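Long-range contact in paenibacillus xanthan lyase (Paenibacillus, PDB 6F2P), which removes the terminal mannose from the side chains of xanthan by beta-elimination: residues K319-L327 with L349-E360. Numbering follows the deposited sequence.
Sequences KRMVKYWLL and LVNDSTVTSRGE
Where the alpha-helical region of this family 8 lyase gives way to its beta-sheet super-sandwich, the linker leaving helix 340-351 lies along helix 312-328. Leu349 enters as a knob among Lys319, Val322, Lys323 and Leu326, its CD2 3.6 Å from Val322 CG1. Lys323, extended with CG anti to the backbone N (chi1 -173°), runs alongside Val355 CG1 into the type I turn 352-355; its NZ donates to Val355 O at 2.8 Å and lies 2.6 Å from Asp352 O. Arg320 doubles the grip: NE donates to Thr356 O at 2.9 Å, from above the carbonyl plane, while Arg320 O accepts Arg358 N (3.0 Å) on the face opposite its helical partner, Tyr324 N. Gly359 O sits 3.4 Å over the centre of the Tyr324 ring and accepts Arg358 NE at 2.7 Å; this bond and a salt bridge to Glu268 restrain the guanidinium, its plane 41° from the ring and Arg358 NH2 3.3 Å from Tyr324 CE2. Cutting Tyr324 back to an alanine is likely to uncover the Gly359 peptide and strip Arg358 of its phenol neighbour, leaving Trp325 nearby. Val322 and Trp325 pack on helix 292-307, and the linker continues into strand 363-367.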
loop_
_atom_site.group_PDB
_atom_site.type_symbol
_atom_site.label_atom_id
_atom_site.label_comp_id
_atom_site.label_asym_id
_atom_site.label_seq_id
_atom_site.Cartn_x
_atom_site.Cartn_y
_atom_site.Cartn_z
ATOM N N LYS A 319 17.612 18.094 -14.388
ATOM C CA LYS A 319 17.900 18.485 -15.762
ATOM C C LYS A 319 18.130 17.252 -16.608
ATOM O O LYS A 319 17.809 17.239 -17.792
ATOM C CB LYS A 319 19.119 19.400 -15.847
ATOM C CG LYS A 319 18.918 20.760 -15.224
ATOM C CD LYS A 319 20.160 21.617 -15.365
ATOM C CE LYS A 319 20.091 22.785 -14.404
ATOM N NZ LYS A 319 21.109 23.831 -14.690
ATOM N N ARG A 320 18.678 16.212 -15.993
ATOM C CA ARG A 320 19.020 15.011 -16.738
ATOM C C ARG A 320 17.769 14.257 -17.152
ATOM O O ARG A 320 17.681 13.761 -18.268
ATOM C CB ARG A 320 19.953 14.099 -15.933
ATOM C CG ARG A 320 21.373 14.628 -15.805
ATOM C CD ARG A 320 22.331 13.568 -15.287
ATOM N NE ARG A 320 22.714 12.614 -16.323
ATOM C CZ ARG A 320 22.865 11.307 -16.125
ATOM N NH1 ARG A 320 22.652 10.785 -14.924
ATOM N NH2 ARG A 320 23.218 10.520 -17.132
ATOM N N MET A 321 16.794 14.167 -16.259
ATOM C CA MET A 321 15.601 13.416 -16.597
ATOM C C MET A 321 14.740 14.190 -17.612
ATOM O O MET A 321 14.226 13.609 -18.574
ATOM C CB MET A 321 14.831 13.000 -15.333
ATOM C CG MET A 321 14.217 14.138 -14.538
ATOM S SD MET A 321 13.294 13.548 -13.103
ATOM C CE MET A 321 14.614 13.218 -11.941
ATOM N N VAL A 322 14.617 15.502 -17.420
ATOM C CA VAL A 322 13.891 16.338 -18.369
ATOM C C VAL A 322 14.543 16.310 -19.755
ATOM O O VAL A 322 13.846 16.232 -20.770
ATOM C CB VAL A 322 13.727 17.786 -17.857
ATOM C CG1 VAL A 322 13.211 18.716 -18.955
ATOM C CG2 VAL A 322 12.780 17.809 -16.687
ATOM N N LYS A 323 15.871 16.347 -19.804
ATOM C CA LYS A 323 16.555 16.268 -21.091
ATOM C C LYS A 323 16.192 14.983 -21.816
ATOM O O LYS A 323 15.823 15.017 -22.992
ATOM C CB LYS A 323 18.073 16.366 -20.939
ATOM C CG LYS A 323 18.808 16.449 -22.276
ATOM C CD LYS A 323 20.191 17.057 -22.127
ATOM C CE LYS A 323 20.822 17.317 -23.489
ATOM N NZ LYS A 323 22.134 18.025 -23.394
ATOM N N TYR A 324 16.296 13.865 -21.100
ATOM C CA TYR A 324 15.921 12.544 -21.604
ATOM C C TYR A 324 14.557 12.567 -22.268
ATOM O O TYR A 324 14.410 12.130 -23.411
ATOM C CB TYR A 324 15.911 11.521 -20.458
ATOM C CG TYR A 324 15.472 10.122 -20.853
ATOM C CD1 TYR A 324 16.246 9.343 -21.706
ATOM C CD2 TYR A 324 14.297 9.573 -20.359
ATOM C CE1 TYR A 324 15.856 8.057 -22.066
ATOM C CE2 TYR A 324 13.898 8.287 -20.713
ATOM C CZ TYR A 324 14.685 7.533 -21.565
ATOM O OH TYR A 324 14.308 6.254 -21.931
ATOM N N TRP A 325 13.569 13.091 -21.551
ATOM C CA TRP A 325 12.208 13.148 -22.059
ATOM C C TRP A 325 12.048 14.099 -23.247
ATOM O O TRP A 325 11.226 13.861 -24.133
ATOM C CB TRP A 325 11.244 13.553 -20.946
ATOM C CG TRP A 325 11.130 12.545 -19.838
ATOM C CD1 TRP A 325 11.157 11.178 -19.954
ATOM C CD2 TRP A 325 10.970 12.826 -18.438
ATOM N NE1 TRP A 325 11.017 10.597 -18.712
ATOM C CE2 TRP A 325 10.906 11.587 -17.767
ATOM C CE3 TRP A 325 10.878 14.006 -17.688
ATOM C CZ2 TRP A 325 10.749 11.498 -16.384
ATOM C CZ3 TRP A 325 10.727 13.917 -16.317
ATOM C CH2 TRP A 325 10.662 12.674 -15.678
ATOM N N LEU A 326 12.814 15.185 -23.264
ATOM C CA LEU A 326 12.683 16.177 -24.332
ATOM C C LEU A 326 13.268 15.635 -25.622
ATOM O O LEU A 326 12.738 15.877 -26.703
ATOM C CB LEU A 326 13.380 17.479 -23.961
ATOM C CG LEU A 326 12.673 18.369 -22.948
ATOM C CD1 LEU A 326 13.602 19.478 -22.475
ATOM C CD2 LEU A 326 11.425 18.948 -23.578
ATOM N N LEU A 327 14.361 14.891 -25.495
ATOM C CA LEU A 327 15.014 14.262 -26.638
ATOM C C LEU A 327 14.116 13.203 -27.281
ATOM O O LEU A 327 14.220 12.916 -28.477
ATOM C CB LEU A 327 16.340 13.632 -26.193
ATOM C CG LEU A 327 17.424 14.627 -25.778
ATOM C CD1 LEU A 327 18.523 13.922 -25.031
ATOM C CD2 LEU A 327 17.983 15.343 -26.996
ATOM N N LEU A 349 18.558 23.705 -22.231
ATOM C CA LEU A 349 18.844 22.432 -21.601
ATOM C C LEU A 349 19.235 21.325 -22.588
ATOM O O LEU A 349 20.181 20.587 -22.344
ATOM C CB LEU A 349 17.628 22.010 -20.785
ATOM C CG LEU A 349 17.651 20.659 -20.100
ATOM C CD1 LEU A 349 18.837 20.598 -19.170
ATOM C CD2 LEU A 349 16.358 20.500 -19.350
ATOM N N VAL A 350 18.520 21.199 -23.698
ATOM C CA VAL A 350 18.861 20.156 -24.663
ATOM C C VAL A 350 20.080 20.519 -25.507
ATOM O O VAL A 350 20.633 19.674 -26.205
ATOM C CB VAL A 350 17.691 19.826 -25.601
ATOM C CG1 VAL A 350 16.416 19.652 -24.806
ATOM C CG2 VAL A 350 17.527 20.910 -26.623
ATOM N N ASN A 351 20.494 21.777 -25.442
ATOM C CA ASN A 351 21.641 22.243 -26.209
ATOM C C ASN A 351 22.903 22.282 -25.361
ATOM O O ASN A 351 24.018 22.435 -25.871
ATOM C CB ASN A 351 21.350 23.619 -26.801
ATOM C CG ASN A 351 20.398 23.548 -27.972
ATOM O OD1 ASN A 351 20.500 22.648 -28.808
ATOM N ND2 ASN A 351 19.456 24.488 -28.036
ATOM N N ASP A 352 22.708 22.135 -24.057
ATOM C CA ASP A 352 23.800 22.127 -23.097
ATOM C C ASP A 352 24.431 20.734 -23.046
ATOM O O ASP A 352 23.813 19.779 -22.570
ATOM C CB ASP A 352 23.252 22.523 -21.724
ATOM C CG ASP A 352 24.335 22.726 -20.687
ATOM O OD1 ASP A 352 25.434 22.152 -20.828
ATOM O OD2 ASP A 352 24.070 23.459 -19.711
ATOM N N SER A 353 25.665 20.624 -23.528
ATOM C CA SER A 353 26.368 19.342 -23.548
ATOM C C SER A 353 26.892 18.940 -22.172
ATOM O O SER A 353 27.203 17.774 -21.940
ATOM C CB SER A 353 27.517 19.375 -24.553
ATOM O OG SER A 353 28.366 20.476 -24.289
ATOM N N THR A 354 26.981 19.900 -21.257
ATOM C CA THR A 354 27.399 19.589 -19.892
ATOM C C THR A 354 26.284 18.895 -19.119
ATOM O O THR A 354 26.462 18.510 -17.966
ATOM C CB THR A 354 27.803 20.849 -19.117
ATOM O OG1 THR A 354 26.626 21.585 -18.753
ATOM C CG2 THR A 354 28.709 21.727 -19.961
ATOM N N VAL A 355 25.119 18.772 -19.747
ATOM C CA VAL A 355 24.026 17.986 -19.189
ATOM C C VAL A 355 23.804 16.776 -20.078
ATOM O O VAL A 355 23.508 16.919 -21.264
ATOM C CB VAL A 355 22.710 18.784 -19.103
ATOM C CG1 VAL A 355 21.576 17.873 -18.682
ATOM C CG2 VAL A 355 22.847 19.944 -18.129
ATOM N N THR A 356 23.964 15.586 -19.511
ATOM C CA THR A 356 23.728 14.360 -20.257
ATOM C C THR A 356 22.341 13.804 -19.931
ATOM O O THR A 356 21.878 13.897 -18.791
ATOM C CB THR A 356 24.810 13.290 -19.950
ATOM O OG1 THR A 356 24.811 12.989 -18.550
ATOM C CG2 THR A 356 26.192 13.790 -20.344
ATOM N N SER A 357 21.677 13.249 -20.941
ATOM C CA SER A 357 20.435 12.499 -20.751
ATOM C C SER A 357 20.527 11.490 -19.594
ATOM O O SER A 357 21.547 10.827 -19.428
ATOM C CB SER A 357 20.079 11.774 -22.056
ATOM O OG SER A 357 19.053 10.824 -21.861
ATOM N N ARG A 358 19.471 11.384 -18.790
ATOM C CA ARG A 358 19.451 10.436 -17.672
ATOM C C ARG A 358 19.484 8.992 -18.152
ATOM O O ARG A 358 20.087 8.116 -17.527
ATOM C CB ARG A 358 18.197 10.626 -16.820
ATOM C CG ARG A 358 18.016 9.554 -15.740
ATOM C CD ARG A 358 16.564 9.359 -15.371
ATOM N NE ARG A 358 15.811 8.678 -16.420
ATOM C CZ ARG A 358 14.489 8.520 -16.406
ATOM N NH1 ARG A 358 13.774 8.997 -15.397
ATOM N NH2 ARG A 358 13.880 7.881 -17.395
ATOM N N GLY A 359 18.808 8.744 -19.263
ATOM C CA GLY A 359 18.704 7.403 -19.785
ATOM C C GLY A 359 17.465 6.708 -19.270
ATOM O O GLY A 359 16.653 7.295 -18.553
ATOM N N GLU A 360 17.323 5.446 -19.652
ATOM C CA GLU A 360 16.229 4.611 -19.188
ATOM C C GLU A 360 16.308 4.425 -17.668
ATOM O O GLU A 360 17.380 4.152 -17.121
ATOM C CB GLU A 360 16.315 3.257 -19.884
ATOM C CG GLU A 360 15.061 2.433 -19.837
ATOM C CD GLU A 360 15.104 1.305 -20.848
ATOM O OE1 GLU A 360 14.099 1.121 -21.576
ATOM O OE2 GLU A 360 16.151 0.619 -20.912
HETATM O O HOH W 1 10.965 7.703 -18.770
#